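Local coordinates for surface protein SPB1 (Streptococcus agalactiae, PDB 4UZG) that builds the backbone of the group B streptococcus pilus 2b, probably as the repeating shaft subunit that sortase joins into a polymer, at residues Ala26-Gly31 against Ile95-Thr100; Gly55-Thr60 against Asn89-Thr94; Leu71-Glu76 against Gly80-Leu85; Val190-Asn193 against Gln197-Asn200. All blocks are in the same frame, centred on the assembly; numbering follows the deposited sequence.

Contact 1: Ala26-Gly31 against Ile95-Thr100; sequences AVNYHG and IPWAAT
A chi1 of -71° on N28 sets CG beside its own backbone N, and OD1 then faces the indole nitrogen of W97. The chi1 of W97, -149°, lies well short of fully anti and swings the indole across to 26-31. The domain is a mixed beta-sheet that curls over a common core, consistent with the immunoglobulin-like sandwiches of Gram-positive pilins. The contact sits at one end of it, where strands 16-26 and 90-96 run out into loops.

W97 NE1 donates to N28 OD1 at 2.8 Å, but the N-H points well off the oxygen, at 120°, and the bond is weak. The two side chains cross at about a right angle. The other end of the amide has its own partner: N28 ND2 donates to the carbonyl of Y117. On the six-membered ring of the indole, A26 CB rests obliquely against W97 CZ2 at 3.8 Å. W97 CH2 is almost as near A26 CB, at 3.9 Å.

The rest of the ring is buried within the domain. Y38 meets it edge-to-face, and I61 of strand 50-62 also touches it. Y38 has a second role, as its OH is hydrogen-bonded to the carbonyl of V27. Water 1 lies over one indole face, offset toward the rim. It can donate to N28 OD1 at 2.9 Å and to W97 O at 2.8 Å.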
loop_
_atom_site.group_PDB
_atom_site.type_symbol
_atom_site.label_atom_id
_atom_site.label_comp_id
_atom_site.label_asym_id
_atom_site.label_seq_id
_atom_site.Cartn_x
_atom_site.Cartn_y
_atom_site.Cartn_z
ATOM N N ALA A 26 -8.483 26.373 4.645
ATOM C CA ALA A 26 -9.103 26.934 3.453
ATOM C C ALA A 26 -9.993 28.114 3.823
ATOM O O ALA A 26 -11.058 27.938 4.414
ATOM C CB ALA A 26 -9.868 25.873 2.724
ATOM N N VAL A 27 -9.514 29.316 3.491
ATOM C CA VAL A 27 -10.200 30.571 3.778
ATOM C C VAL A 27 -10.341 31.390 2.495
ATOM O O VAL A 27 -9.893 31.000 1.416
ATOM C CB VAL A 27 -9.474 31.393 4.873
ATOM C CG1 VAL A 27 -9.491 30.651 6.200
ATOM C CG2 VAL A 27 -8.059 31.732 4.439
ATOM N N ASN A 28 -10.974 32.552 2.608
ATOM C CA ASN A 28 -11.372 33.327 1.451
ATOM C C ASN A 28 -10.326 34.328 0.946
ATOM O O ASN A 28 -10.463 34.820 -0.163
ATOM C CB ASN A 28 -12.693 34.002 1.759
ATOM C CG ASN A 28 -13.849 33.004 1.818
ATOM O OD1 ASN A 28 -13.738 31.890 1.312
ATOM N ND2 ASN A 28 -14.965 33.407 2.404
ATOM N N TYR A 29 -9.278 34.583 1.732
ATOM C CA TYR A 29 -8.163 35.455 1.319
ATOM C C TYR A 29 -6.803 34.795 1.553
ATOM O O TYR A 29 -6.615 34.048 2.505
ATOM C CB TYR A 29 -8.210 36.807 2.049
ATOM C CG TYR A 29 -9.413 37.597 1.637
ATOM C CD1 TYR A 29 -9.380 38.423 0.519
ATOM C CD2 TYR A 29 -10.603 37.481 2.325
ATOM C CE1 TYR A 29 -10.502 39.137 0.119
ATOM C CE2 TYR A 29 -11.727 38.183 1.933
ATOM C CZ TYR A 29 -11.671 38.998 0.825
ATOM O OH TYR A 29 -12.797 39.691 0.451
ATOM N N HIS A 30 -5.859 35.097 0.663
ATOM C CA HIS A 30 -4.483 34.609 0.755
ATOM C C HIS A 30 -3.581 35.796 0.476
ATOM O O HIS A 30 -3.522 36.278 -0.658
ATOM C CB HIS A 30 -4.261 33.490 -0.271
ATOM C CG HIS A 30 -2.852 32.990 -0.336
ATOM N ND1 HIS A 30 -2.096 33.048 -1.488
ATOM C CD2 HIS A 30 -2.065 32.409 0.601
ATOM C CE1 HIS A 30 -0.902 32.533 -1.255
ATOM N NE2 HIS A 30 -0.856 32.139 0.005
ATOM N N GLY A 31 -2.898 36.286 1.507
ATOM C CA GLY A 31 -2.227 37.558 1.400
ATOM C C GLY A 31 -3.388 38.533 1.385
ATOM O O GLY A 31 -4.329 38.404 2.183
ATOM N N ILE A 95 -11.220 23.232 -7.091
ATOM C CA ILE A 95 -12.455 23.549 -6.388
ATOM C C ILE A 95 -12.692 25.068 -6.520
ATOM O O ILE A 95 -11.969 25.868 -5.937
ATOM C CB ILE A 95 -12.376 23.174 -4.902
ATOM C CG1 ILE A 95 -12.066 21.678 -4.740
ATOM C CG2 ILE A 95 -13.676 23.558 -4.198
ATOM C CD1 ILE A 95 -11.847 21.237 -3.302
ATOM N N PRO A 96 -13.703 25.480 -7.295
ATOM C CA PRO A 96 -13.999 26.915 -7.358
ATOM C C PRO A 96 -14.477 27.401 -5.985
ATOM O O PRO A 96 -15.214 26.705 -5.287
ATOM C CB PRO A 96 -15.091 27.013 -8.438
ATOM C CG PRO A 96 -15.739 25.697 -8.445
ATOM C CD PRO A 96 -14.633 24.700 -8.129
ATOM N N TRP A 97 -14.061 28.609 -5.629
ATOM C CA TRP A 97 -14.241 29.120 -4.273
ATOM C C TRP A 97 -15.099 30.381 -4.246
ATOM O O TRP A 97 -15.582 30.786 -3.185
ATOM C CB TRP A 97 -12.861 29.410 -3.656
ATOM C CG TRP A 97 -12.806 29.229 -2.175
ATOM C CD1 TRP A 97 -12.609 30.197 -1.237
ATOM C CD2 TRP A 97 -12.927 27.993 -1.460
ATOM N NE1 TRP A 97 -12.605 29.645 0.010
ATOM C CE2 TRP A 97 -12.802 28.299 -0.096
ATOM C CE3 TRP A 97 -13.105 26.669 -1.848
ATOM C CZ2 TRP A 97 -12.858 27.319 0.894
ATOM C CZ3 TRP A 97 -13.174 25.695 -0.864
ATOM C CH2 TRP A 97 -13.044 26.024 0.485
ATOM N N ALA A 98 -15.277 31.007 -5.406
ATOM C CA ALA A 98 -16.054 32.237 -5.505
ATOM C C ALA A 98 -16.581 32.327 -6.922
ATOM O O ALA A 98 -16.029 31.714 -7.841
ATOM C CB ALA A 98 -15.189 33.476 -5.164
ATOM N N ALA A 99 -17.627 33.128 -7.117
ATOM C CA ALA A 99 -18.262 33.251 -8.421
ATOM C C ALA A 99 -17.389 33.982 -9.431
ATOM O O ALA A 99 -17.550 33.779 -10.631
ATOM C CB ALA A 99 -19.615 33.953 -8.303
ATOM N N THR A 100 -16.511 34.865 -8.957
ATOM C CA THR A 100 -15.590 35.625 -9.822
ATOM C C THR A 100 -14.218 35.727 -9.156
ATOM O O THR A 100 -14.091 35.457 -7.960
ATOM C CB THR A 100 -16.085 37.055 -10.095
ATOM O OG1 THR A 100 -16.109 37.802 -8.874
ATOM C CG2 THR A 100 -17.464 37.043 -10.720
HETATM O O HOH W 1 -15.644 30.590 -0.418
#

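Contact 2: Gly55-Thr60 against Asn89-Thr94; sequences GSYEVT and NNFTIT
The backbones of 55-60 and 90-94 run in roughly the same direction but are not paired, and even their nearest CA atoms, V59 and I93, are 9.1 Å apart. Side chains fill the gap. Y57 and F91 meet in a T-shaped (edge-to-face) pair, with the edge of Y57 toward the face of F91. Their centroids are 4.7 Å apart and the planes lie at 60°. Y57 CE1 stands over the centre of the F91 ring, 3.6 Å from F91 CD2. With chi1 at 68°, F91 CG sits between its backbone N and carbonyl carbon, and the ring turns a face to Y57.

These residues are buried in the N-terminal domain, whose curled sheet is consistent with a pilin sandwich. Strands 50-62 and 90-96 stand apart in the same sheet, with 68-73 and 81-87 between them. I93 CD1 lies over one face of the Y57 ring, 3.9 Å from Y57 CD1. V59 and I93 reach tip to tip, and V59 CG2 is 4.1 Å from I93 CD1. Y127 of strand 121-131 packs edge-to-face with F91. The phenol oxygen slides past the ring to F91 CB, and Y57 OH is 3.4 Å from that carbon. The same hydroxyl is hydrogen-bonded to E86 OE2, which gives this buried polar atom a partner.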
loop_
_atom_site.group_PDB
_atom_site.type_symbol
_atom_site.label_atom_id
_atom_site.label_comp_id
_atom_site.label_asym_id
_atom_site.label_seq_id
_atom_site.Cartn_x
_atom_site.Cartn_y
_atom_site.Cartn_z
ATOM N N GLY A 55 -11.873 8.068 -10.850
ATOM C CA GLY A 55 -13.263 8.233 -10.497
ATOM C C GLY A 55 -13.636 7.829 -9.080
ATOM O O GLY A 55 -14.823 7.770 -8.757
ATOM N N SER A 56 -12.661 7.579 -8.203
ATOM C CA SER A 56 -12.957 7.064 -6.860
ATOM C C SER A 56 -13.087 8.167 -5.799
ATOM O O SER A 56 -13.208 7.861 -4.623
ATOM C CB SER A 56 -11.895 6.056 -6.445
ATOM O OG SER A 56 -10.620 6.668 -6.312
ATOM N N TYR A 57 -13.068 9.426 -6.210
ATOM C CA TYR A 57 -12.973 10.540 -5.248
ATOM C C TYR A 57 -14.248 10.792 -4.478
ATOM O O TYR A 57 -15.360 10.685 -5.008
ATOM C CB TYR A 57 -12.616 11.876 -5.963
ATOM C CG TYR A 57 -11.557 11.667 -6.985
ATOM C CD1 TYR A 57 -10.228 11.550 -6.616
ATOM C CD2 TYR A 57 -11.898 11.460 -8.305
ATOM C CE1 TYR A 57 -9.245 11.223 -7.531
ATOM C CE2 TYR A 57 -10.915 11.146 -9.246
ATOM C CZ TYR A 57 -9.600 10.998 -8.843
ATOM O OH TYR A 57 -8.618 10.664 -9.730
ATOM N N GLU A 58 -14.060 11.183 -3.227
ATOM C CA GLU A 58 -15.090 11.863 -2.458
ATOM C C GLU A 58 -14.442 13.169 -2.001
ATOM O O GLU A 58 -13.398 13.146 -1.340
ATOM C CB GLU A 58 -15.567 11.030 -1.278
ATOM C CG GLU A 58 -16.675 11.690 -0.497
ATOM C CD GLU A 58 -18.020 11.041 -0.719
ATOM O OE1 GLU A 58 -18.231 10.475 -1.813
ATOM O OE2 GLU A 58 -18.867 11.086 0.196
ATOM N N VAL A 59 -15.068 14.285 -2.358
ATOM C CA VAL A 59 -14.509 15.603 -2.107
ATOM C C VAL A 59 -15.486 16.355 -1.204
ATOM O O VAL A 59 -16.648 16.528 -1.570
ATOM C CB VAL A 59 -14.281 16.389 -3.413
ATOM C CG1 VAL A 59 -13.584 17.696 -3.113
ATOM C CG2 VAL A 59 -13.487 15.548 -4.419
ATOM N N THR A 60 -15.014 16.804 -0.045
ATOM C CA THR A 60 -15.863 17.508 0.894
ATOM C C THR A 60 -15.194 18.770 1.425
ATOM O O THR A 60 -13.961 18.890 1.479
ATOM C CB THR A 60 -16.237 16.618 2.109
ATOM O OG1 THR A 60 -15.048 16.245 2.803
ATOM C CG2 THR A 60 -17.034 15.384 1.736
ATOM N N ASN A 89 -2.040 8.271 -14.470
ATOM C CA ASN A 89 -2.125 7.734 -13.106
ATOM C C ASN A 89 -2.135 8.796 -12.020
ATOM O O ASN A 89 -2.076 8.465 -10.836
ATOM C CB ASN A 89 -1.008 6.714 -12.824
ATOM C CG ASN A 89 -1.379 5.706 -11.738
ATOM O OD1 ASN A 89 -2.445 5.089 -11.766
ATOM N ND2 ASN A 89 -0.467 5.517 -10.784
ATOM N N ASN A 90 -2.230 10.057 -12.434
ATOM C CA ASN A 90 -2.256 11.210 -11.545
ATOM C C ASN A 90 -3.603 11.921 -11.647
ATOM O O ASN A 90 -4.402 11.642 -12.557
ATOM C CB ASN A 90 -1.135 12.174 -11.914
ATOM C CG ASN A 90 0.224 11.525 -11.897
ATOM O OD1 ASN A 90 0.525 10.729 -11.018
ATOM N ND2 ASN A 90 1.064 11.868 -12.869
ATOM N N PHE A 91 -3.850 12.899 -10.769
ATOM C CA PHE A 91 -5.049 13.706 -10.892
ATOM C C PHE A 91 -4.828 15.114 -10.362
ATOM O O PHE A 91 -3.962 15.352 -9.516
ATOM C CB PHE A 91 -6.259 13.056 -10.216
ATOM C CG PHE A 91 -6.187 12.975 -8.705
ATOM C CD1 PHE A 91 -6.597 14.028 -7.922
ATOM C CD2 PHE A 91 -5.705 11.825 -8.079
ATOM C CE1 PHE A 91 -6.554 13.953 -6.548
ATOM C CE2 PHE A 91 -5.661 11.730 -6.693
ATOM C CZ PHE A 91 -6.081 12.797 -5.916
ATOM N N THR A 92 -5.667 16.022 -10.858
ATOM C CA THR A 92 -5.782 17.374 -10.366
ATOM C C THR A 92 -7.253 17.686 -10.171
ATOM O O THR A 92 -8.051 17.518 -11.089
ATOM C CB THR A 92 -5.190 18.386 -11.379
ATOM O OG1 THR A 92 -3.826 18.063 -11.620
ATOM C CG2 THR A 92 -5.312 19.807 -10.859
ATOM N N ILE A 93 -7.590 18.160 -8.974
ATOM C CA ILE A 93 -8.930 18.593 -8.631
ATOM C C ILE A 93 -8.896 20.093 -8.367
ATOM O O ILE A 93 -8.082 20.561 -7.580
ATOM C CB ILE A 93 -9.456 17.818 -7.403
ATOM C CG1 ILE A 93 -9.849 16.405 -7.837
ATOM C CG2 ILE A 93 -10.656 18.534 -6.751
ATOM C CD1 ILE A 93 -10.125 15.450 -6.712
ATOM N N THR A 94 -9.772 20.842 -9.030
ATOM C CA THR A 94 -9.851 22.288 -8.847
ATOM C C THR A 94 -11.215 22.593 -8.260
ATOM O O THR A 94 -12.233 22.256 -8.846
ATOM C CB THR A 94 -9.656 23.015 -10.175
ATOM O OG1 THR A 94 -8.394 22.638 -10.722
ATOM C CG2 THR A 94 -9.688 24.513 -9.994
#

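Contact 3: Leu71-Glu76 against Gly80-Leu85; sequences LTQGSE and GKYNLL
K81 and T72 lie side by side on one face of the strand pair, and their side chains cross obliquely. Bends at chi2 and chi3, the latter -64°, curl the lysine chain back over 71-76 and bring NZ to T72 and Q73. K81 NZ donates to T72 OG1 at 2.8 Å. It also donates to Q73 O at 3.0 Å, coming from well above the carbonyl plane. E76 bends toward it from the other side, and its CD rests 3.8 Å from K81 CE. The charged atoms E76 OE2 and K81 NZ stay 4.2 Å apart, beyond a salt bridge. Water 5, to one side, accepts from K81 NZ and donates weakly to E76 OE2.

The backbones form a parallel beta pair, strand 68-73 beside 81-87, joined by a short loop. T72 N donates to G80 O and T72 O accepts from Y82 N, so T72 straddles K81. G74 N carries the ladder on to Y82 O at 2.8 Å.

Q73 and Y82 point to the opposite face from K81. Y82 turns a ring face to the backbone of Q73 in a CH-pi contact. Q73 CA is 4.0 Å from the ring centroid, 15° off the normal. L71 CB meets the edge of the same ring, 3.7 Å from Y82 CD1. V59 and I93 also pack on Y82. Beyond the ring, the extended Q73 chain brings NE2 over L84 CB at 3.8 Å.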
loop_
_atom_site.group_PDB
_atom_site.type_symbol
_atom_site.label_atom_id
_atom_site.label_comp_id
_atom_site.label_asym_id
_atom_site.label_seq_id
_atom_site.Cartn_x
_atom_site.Cartn_y
_atom_site.Cartn_z
ATOM N N LEU A 71 -19.051 17.755 -2.521
ATOM C CA LEU A 71 -18.991 18.380 -3.841
ATOM C C LEU A 71 -19.256 17.357 -4.931
ATOM O O LEU A 71 -19.008 16.163 -4.756
ATOM C CB LEU A 71 -17.625 19.022 -4.050
ATOM C CG LEU A 71 -17.158 20.002 -2.966
ATOM C CD1 LEU A 71 -15.852 20.670 -3.395
ATOM C CD2 LEU A 71 -18.204 21.044 -2.665
ATOM N N THR A 72 -19.772 17.839 -6.053
ATOM C CA THR A 72 -19.968 17.019 -7.225
ATOM C C THR A 72 -19.134 17.532 -8.393
ATOM O O THR A 72 -18.812 18.710 -8.487
ATOM C CB THR A 72 -21.439 16.975 -7.622
ATOM O OG1 THR A 72 -21.882 18.288 -7.972
ATOM C CG2 THR A 72 -22.291 16.421 -6.483
ATOM N N GLN A 73 -18.803 16.618 -9.298
ATOM C CA GLN A 73 -17.905 16.922 -10.402
ATOM C C GLN A 73 -18.562 17.800 -11.473
ATOM O O GLN A 73 -19.712 17.569 -11.845
ATOM C CB GLN A 73 -17.423 15.620 -11.043
ATOM C CG GLN A 73 -16.301 15.817 -12.036
ATOM C CD GLN A 73 -15.867 14.514 -12.692
ATOM O OE1 GLN A 73 -16.077 13.422 -12.158
ATOM N NE2 GLN A 73 -15.280 14.629 -13.866
ATOM N N GLY A 74 -17.822 18.800 -11.959
ATOM C CA GLY A 74 -18.287 19.663 -13.046
ATOM C C GLY A 74 -17.313 20.806 -13.300
ATOM O O GLY A 74 -16.482 21.127 -12.445
ATOM N N SER A 75 -17.420 21.434 -14.474
ATOM C CA SER A 75 -16.501 22.525 -14.834
ATOM C C SER A 75 -17.021 23.917 -14.499
ATOM O O SER A 75 -16.281 24.907 -14.628
ATOM C CB SER A 75 -16.177 22.468 -16.322
ATOM O OG SER A 75 -17.342 22.701 -17.090
ATOM N N GLU A 76 -18.280 24.008 -14.077
ATOM C CA GLU A 76 -18.868 25.304 -13.746
ATOM C C GLU A 76 -18.274 25.938 -12.485
ATOM O O GLU A 76 -17.916 25.250 -11.500
ATOM C CB GLU A 76 -20.400 25.233 -13.637
ATOM C CG GLU A 76 -20.957 24.136 -12.747
ATOM C CD GLU A 76 -21.156 22.800 -13.467
ATOM O OE1 GLU A 76 -20.175 22.245 -13.988
ATOM O OE2 GLU A 76 -22.301 22.303 -13.505
ATOM N N GLY A 80 -20.551 24.114 -4.616
ATOM C CA GLY A 80 -20.795 22.696 -4.543
ATOM C C GLY A 80 -20.111 21.862 -5.601
ATOM O O GLY A 80 -20.410 20.670 -5.679
ATOM N N LYS A 81 -19.227 22.454 -6.394
ATOM C CA LYS A 81 -18.604 21.782 -7.547
ATOM C C LYS A 81 -17.104 21.571 -7.394
ATOM O O LYS A 81 -16.424 22.328 -6.687
ATOM C CB LYS A 81 -18.868 22.594 -8.835
ATOM C CG LYS A 81 -20.322 22.867 -9.159
ATOM C CD LYS A 81 -21.152 21.601 -9.235
ATOM C CE LYS A 81 -20.726 20.686 -10.368
ATOM N NZ LYS A 81 -21.632 19.499 -10.475
ATOM N N TYR A 82 -16.588 20.593 -8.131
ATOM C CA TYR A 82 -15.152 20.494 -8.355
ATOM C C TYR A 82 -14.914 20.014 -9.767
ATOM O O TYR A 82 -15.672 19.203 -10.281
ATOM C CB TYR A 82 -14.445 19.565 -7.366
ATOM C CG TYR A 82 -14.720 18.080 -7.526
ATOM C CD1 TYR A 82 -15.812 17.483 -6.909
ATOM C CD2 TYR A 82 -13.876 17.277 -8.270
ATOM C CE1 TYR A 82 -16.059 16.126 -7.046
ATOM C CE2 TYR A 82 -14.105 15.919 -8.400
ATOM C CZ TYR A 82 -15.192 15.342 -7.789
ATOM O OH TYR A 82 -15.390 13.980 -7.929
ATOM N N ASN A 83 -13.838 20.506 -10.373
ATOM C CA ASN A 83 -13.401 20.046 -11.677
ATOM C C ASN A 83 -12.303 19.013 -11.507
ATOM O O ASN A 83 -11.518 19.085 -10.567
ATOM C CB ASN A 83 -12.902 21.253 -12.475
ATOM C CG ASN A 83 -12.500 20.885 -13.844
ATOM O OD1 ASN A 83 -13.343 20.682 -14.691
ATOM N ND2 ASN A 83 -11.189 20.709 -14.061
ATOM N N LEU A 84 -12.253 18.034 -12.399
ATOM C CA LEU A 84 -11.312 16.923 -12.327
ATOM C C LEU A 84 -10.566 16.774 -13.646
ATOM O O LEU A 84 -11.180 16.771 -14.716
ATOM C CB LEU A 84 -12.085 15.630 -12.052
ATOM C CG LEU A 84 -11.289 14.321 -12.068
ATOM C CD1 LEU A 84 -10.273 14.276 -10.933
ATOM C CD2 LEU A 84 -12.248 13.152 -12.007
ATOM N N LEU A 85 -9.258 16.563 -13.547
ATOM C CA LEU A 85 -8.440 16.143 -14.675
ATOM C C LEU A 85 -7.608 14.957 -14.225
ATOM O O LEU A 85 -6.899 15.027 -13.234
ATOM C CB LEU A 85 -7.501 17.267 -15.113
ATOM C CG LEU A 85 -6.570 16.943 -16.271
ATOM C CD1 LEU A 85 -7.355 16.553 -17.507
ATOM C CD2 LEU A 85 -5.658 18.118 -16.563
HETATM O O HOH W 2 -23.317 19.612 -6.186
HETATM O O HOH W 3 -14.771 17.938 -14.136
HETATM O O HOH W 4 -13.735 16.167 -16.046
HETATM O O HOH W 5 -24.043 20.483 -11.172
#

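Contact 4: Val190-Asn193 against Gln197-Asn200; sequences VLKN and QFLN
N193 turns its side chain across the short loop to Q197. A chi1 of 67° sets CG between the backbone N and carbonyl carbon. N193 CB is only loosely near the carbonyl oxygen of Q197, but N193 CG comes to 3.6 Å from Q197 O. The amide then splits its work. N193 OD1 accepts from Q197 N at 3.0 Å, with the donor tilted from the carbonyl plane. The same OD1 accepts from the backbone N of T195, which closes an Asx turn. N193 ND2 donates to Q197 OE1 at 3.0 Å. That bond is nearly straight, at 174°, and the oxygen lies in the amide plane of N193. Q197 OE1 is also hydrogen-bonded to T195 OG1, which lies in the loop itself.

The loop joins strand 188-192 to strand 198-200 in the prealbumin-like domain. The strands meet at a single bridge, K192 with F198. Their short segments run at 123° to each other, far from true antiparallel. N193 N donates to Q197 O, and L199 N donates to L191 O at 2.8 Å. Past these bonds the strands part. Water 6 fills in, accepting from L191 N and donating to L199 O.

On one side K192 CG lies over a face of the F198 ring, 4.2 Å from its centroid. V190 CG2 touches F198 CD2 obliquely at 3.8 Å. On the other side L191 and L199 pack by their CD2 methyls. L231 and I228 of strand 225-231 lie against these two leucines, and W209 packs on N193, Q197 and L199.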
loop_
_atom_site.group_PDB
_atom_site.type_symbol
_atom_site.label_atom_id
_atom_site.label_comp_id
_atom_site.label_asym_id
_atom_site.label_seq_id
_atom_site.Cartn_x
_atom_site.Cartn_y
_atom_site.Cartn_z
ATOM N N VAL A 190 3.871 -24.265 0.606
ATOM C CA VAL A 190 2.790 -23.313 0.443
ATOM C C VAL A 190 2.747 -22.434 1.696
ATOM O O VAL A 190 3.270 -22.810 2.750
ATOM C CB VAL A 190 1.433 -24.004 0.169
ATOM C CG1 VAL A 190 1.489 -24.767 -1.140
ATOM C CG2 VAL A 190 0.992 -24.909 1.310
ATOM N N LEU A 191 2.138 -21.264 1.557
ATOM C CA LEU A 191 2.026 -20.306 2.658
ATOM C C LEU A 191 0.581 -20.240 3.127
ATOM O O LEU A 191 -0.329 -20.014 2.332
ATOM C CB LEU A 191 2.491 -18.918 2.228
ATOM C CG LEU A 191 2.644 -17.909 3.377
ATOM C CD1 LEU A 191 3.802 -18.276 4.262
ATOM C CD2 LEU A 191 2.817 -16.491 2.828
ATOM N N LYS A 192 0.384 -20.432 4.421
ATOM C CA LYS A 192 -0.916 -20.290 5.057
ATOM C C LYS A 192 -0.965 -18.991 5.860
ATOM O O LYS A 192 0.056 -18.559 6.428
ATOM C CB LYS A 192 -1.123 -21.503 5.975
ATOM C CG LYS A 192 -2.523 -21.811 6.431
ATOM C CD LYS A 192 -2.576 -23.040 7.308
ATOM C CE LYS A 192 -3.989 -23.368 7.696
ATOM N NZ LYS A 192 -4.016 -24.598 8.492
ATOM N N ASN A 193 -2.129 -18.355 5.866
ATOM C CA ASN A 193 -2.350 -17.195 6.711
ATOM C C ASN A 193 -2.889 -17.639 8.072
ATOM O O ASN A 193 -2.824 -18.826 8.417
ATOM C CB ASN A 193 -3.228 -16.153 5.993
ATOM C CG ASN A 193 -4.637 -16.628 5.764
ATOM O OD1 ASN A 193 -5.085 -17.631 6.331
ATOM N ND2 ASN A 193 -5.383 -15.863 4.974
ATOM N N GLN A 197 -6.365 -20.145 5.465
ATOM C CA GLN A 197 -6.329 -20.068 4.015
ATOM C C GLN A 197 -4.915 -20.117 3.485
ATOM O O GLN A 197 -3.954 -19.856 4.217
ATOM C CB GLN A 197 -7.010 -18.792 3.529
ATOM C CG GLN A 197 -8.474 -18.687 3.928
ATOM C CD GLN A 197 -8.939 -17.265 3.980
ATOM O OE1 GLN A 197 -8.345 -16.418 4.649
ATOM N NE2 GLN A 197 -9.988 -16.978 3.230
ATOM N N PHE A 198 -4.811 -20.407 2.194
ATOM C CA PHE A 198 -3.541 -20.641 1.530
ATOM C C PHE A 198 -3.332 -19.634 0.411
ATOM O O PHE A 198 -4.253 -19.274 -0.329
ATOM C CB PHE A 198 -3.471 -22.060 0.960
ATOM C CG PHE A 198 -3.539 -23.095 2.029
ATOM C CD1 PHE A 198 -4.757 -23.451 2.593
ATOM C CD2 PHE A 198 -2.378 -23.657 2.544
ATOM C CE1 PHE A 198 -4.824 -24.375 3.634
ATOM C CE2 PHE A 198 -2.439 -24.598 3.588
ATOM C CZ PHE A 198 -3.667 -24.943 4.127
ATOM N N LEU A 199 -2.095 -19.171 0.274
ATOM C CA LEU A 199 -1.738 -18.146 -0.695
ATOM C C LEU A 199 -1.788 -18.644 -2.121
ATOM O O LEU A 199 -1.112 -19.629 -2.481
ATOM C CB LEU A 199 -0.314 -17.665 -0.406
ATOM C CG LEU A 199 0.302 -16.694 -1.416
ATOM C CD1 LEU A 199 -0.482 -15.388 -1.449
ATOM C CD2 LEU A 199 1.771 -16.456 -1.074
ATOM N N ASN A 200 -2.554 -17.944 -2.950
ATOM C CA ASN A 200 -2.487 -18.062 -4.396
ATOM C C ASN A 200 -1.965 -16.718 -4.903
ATOM O O ASN A 200 -2.636 -15.685 -4.741
ATOM C CB ASN A 200 -3.839 -18.374 -5.017
ATOM C CG ASN A 200 -3.755 -18.403 -6.547
ATOM O OD1 ASN A 200 -3.265 -17.499 -7.189
ATOM N ND2 ASN A 200 -4.137 -19.515 -7.125
HETATM O O HOH W 6 1.166 -20.777 -1.165
#

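From the N terminus, strand 16-26 leads into the first half of contact 1, whose partner comes only after strand 90-96. Contact 1 therefore closes a wide loop. Contact 2 nests inside it, and contact 3 nests inside contact 2, spanning just the short loop between two parallel-paired segments. All three reach the same sheet. Contacts 2 and 3 join directly where T94 O meets N83 N and T92 N meets L85 O. I95 packs on V59 of contact 2 and on L71 of contact 3. Contact 4 follows in series as a local loop in the prealbumin-like domain, its centre about 52 Å from that of contact 1.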